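Long-range contact in beta-glucoside phosphorylase BglX (PDB 5VQD), which probably cleaves beta-glucosides by phosphorolysis, passing the glucosyl unit to phosphate: residues 280-285 against 347-352. Sequence-based numbering, arbitrary orientation.
Sequences HFNGLI and VARILG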
# COMPACT_ATOMS: atom_id res chain seq x y z
N HIS A 280 -20.98 2.78 -12.56
CA HIS A 280 -20.97 1.77 -13.62
C HIS A 280 -19.66 0.98 -13.63
O HIS A 280 -19.13 0.64 -14.69
CB HIS A 280 -21.22 2.41 -14.99
CG HIS A 280 -22.46 3.23 -15.05
ND1 HIS A 280 -23.73 2.67 -15.06
CD2 HIS A 280 -22.65 4.57 -15.12
CE1 HIS A 280 -24.63 3.63 -15.12
NE2 HIS A 280 -24.00 4.79 -15.16
N PHE A 281 -19.13 0.69 -12.44
CA PHE A 281 -17.96 -0.18 -12.37
C PHE A 281 -18.36 -1.61 -12.74
O PHE A 281 -19.34 -2.15 -12.21
CB PHE A 281 -17.34 -0.15 -10.97
CG PHE A 281 -16.18 -1.08 -10.80
CD1 PHE A 281 -15.02 -0.91 -11.54
CD2 PHE A 281 -16.23 -2.13 -9.89
CE1 PHE A 281 -13.94 -1.77 -11.38
CE2 PHE A 281 -15.16 -2.99 -9.73
CZ PHE A 281 -14.02 -2.81 -10.47
N ASN A 282 -17.61 -2.21 -13.66
CA ASN A 282 -17.93 -3.52 -14.19
C ASN A 282 -16.88 -4.57 -13.87
O ASN A 282 -17.04 -5.72 -14.27
CB ASN A 282 -18.13 -3.42 -15.71
CG ASN A 282 -18.61 -4.71 -16.33
OD1 ASN A 282 -19.69 -5.21 -16.00
ND2 ASN A 282 -17.82 -5.25 -17.25
N GLY A 283 -15.82 -4.20 -13.15
CA GLY A 283 -14.75 -5.12 -12.82
C GLY A 283 -15.05 -5.95 -11.59
O GLY A 283 -16.17 -6.00 -11.08
N LEU A 284 -14.00 -6.60 -11.10
CA LEU A 284 -14.10 -7.52 -9.97
C LEU A 284 -14.00 -6.75 -8.66
O LEU A 284 -13.04 -5.99 -8.45
CB LEU A 284 -12.99 -8.57 -10.07
CG LEU A 284 -13.07 -9.88 -9.26
CD1 LEU A 284 -12.86 -9.64 -7.77
CD2 LEU A 284 -14.38 -10.60 -9.51
N ILE A 285 -14.98 -6.94 -7.79
CA ILE A 285 -14.96 -6.38 -6.44
C ILE A 285 -14.56 -7.47 -5.46
O ILE A 285 -15.14 -8.57 -5.47
CB ILE A 285 -16.33 -5.78 -6.05
CG1 ILE A 285 -16.72 -4.65 -7.01
CG2 ILE A 285 -16.29 -5.25 -4.62
CD1 ILE A 285 -18.13 -4.12 -6.80
N VAL A 347 -19.27 -15.59 -9.42
CA VAL A 347 -18.34 -16.54 -10.03
C VAL A 347 -18.08 -16.16 -11.48
O VAL A 347 -16.96 -16.28 -11.98
CB VAL A 347 -18.88 -17.98 -9.90
CG1 VAL A 347 -17.95 -18.97 -10.60
CG2 VAL A 347 -19.04 -18.34 -8.44
N ALA A 348 -19.12 -15.70 -12.19
CA ALA A 348 -18.94 -15.30 -13.58
C ALA A 348 -17.85 -14.23 -13.69
O ALA A 348 -16.97 -14.31 -14.56
CB ALA A 348 -20.26 -14.79 -14.16
N ARG A 349 -17.89 -13.23 -12.81
CA ARG A 349 -16.87 -12.19 -12.84
C ARG A 349 -15.50 -12.72 -12.42
O ARG A 349 -14.48 -12.26 -12.93
CB ARG A 349 -17.28 -11.02 -11.94
CG ARG A 349 -18.19 -10.00 -12.62
CD ARG A 349 -18.16 -8.66 -11.89
NE ARG A 349 -18.75 -7.59 -12.68
CZ ARG A 349 -20.02 -7.20 -12.63
NH1 ARG A 349 -20.87 -7.80 -11.81
NH2 ARG A 349 -20.45 -6.21 -13.40
N ILE A 350 -15.47 -13.69 -11.50
CA ILE A 350 -14.20 -14.29 -11.10
C ILE A 350 -13.61 -15.10 -12.25
O ILE A 350 -12.43 -14.95 -12.58
CB ILE A 350 -14.41 -15.17 -9.85
CG1 ILE A 350 -14.85 -14.31 -8.66
CG2 ILE A 350 -13.12 -15.92 -9.49
CD1 ILE A 350 -15.44 -15.11 -7.53
N LEU A 351 -14.42 -15.96 -12.86
CA LEU A 351 -13.95 -16.75 -13.99
C LEU A 351 -13.59 -15.87 -15.18
O LEU A 351 -12.69 -16.22 -15.95
CB LEU A 351 -15.01 -17.77 -14.40
CG LEU A 351 -15.39 -18.83 -13.36
CD1 LEU A 351 -16.56 -19.67 -13.87
CD2 LEU A 351 -14.21 -19.72 -13.04
N GLY A 352 -14.27 -14.73 -15.34
CA GLY A 352 -13.98 -13.86 -16.46
C GLY A 352 -12.60 -13.23 -16.37
O GLY A 352 -11.93 -13.03 -17.38
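Leu284 and Arg349 bring the backbones nearest, 6.1 Å from CA to CA, where strand 284-289 of the parallel TIM-barrel-type sheet begins, beside helix 340-356. Arg349 points from the helix toward the loop before the strand, its chain extended from CG to NE, and grips Asn282 side-on with two nitrogens. NE gives a nearly straight bond (165°) to the backbone O of Asn282, 3.0 Å away; that oxygen lies in the guanidinium plane, although NE itself stands above the carbonyl plane. The second bond, from NH2 to Asn282 OD1 at 2.9 Å, is more bent. With chi1 at -174°, CG of Asn282 lies opposite the backbone N, and OD1 thereby reaches NH2, amide and guanidinium planes 74° apart. The amide's other end, ND2, is held by the carbonyls of Ile5 and Lys9, tying in the N-terminal segment. Arg349 CD comes within 3.4 Å of Gly283 O. Nearer the helix backbone, Leu284 CD2 packs against Arg349 CB and Ile350 CG1, 3.8 Å from each, an apolar contact between strand and helix. Putting an alanine at Arg349 would probably leave Asn282 O and OD1 without these donors and open a gap beside Gly283 O. The guanidinium is one of several ties on the loop: Arg276 bonds the carbonyls of Phe281 and Gly283, and the oxygens the two arginines divide between them may offset their closely placed like charges.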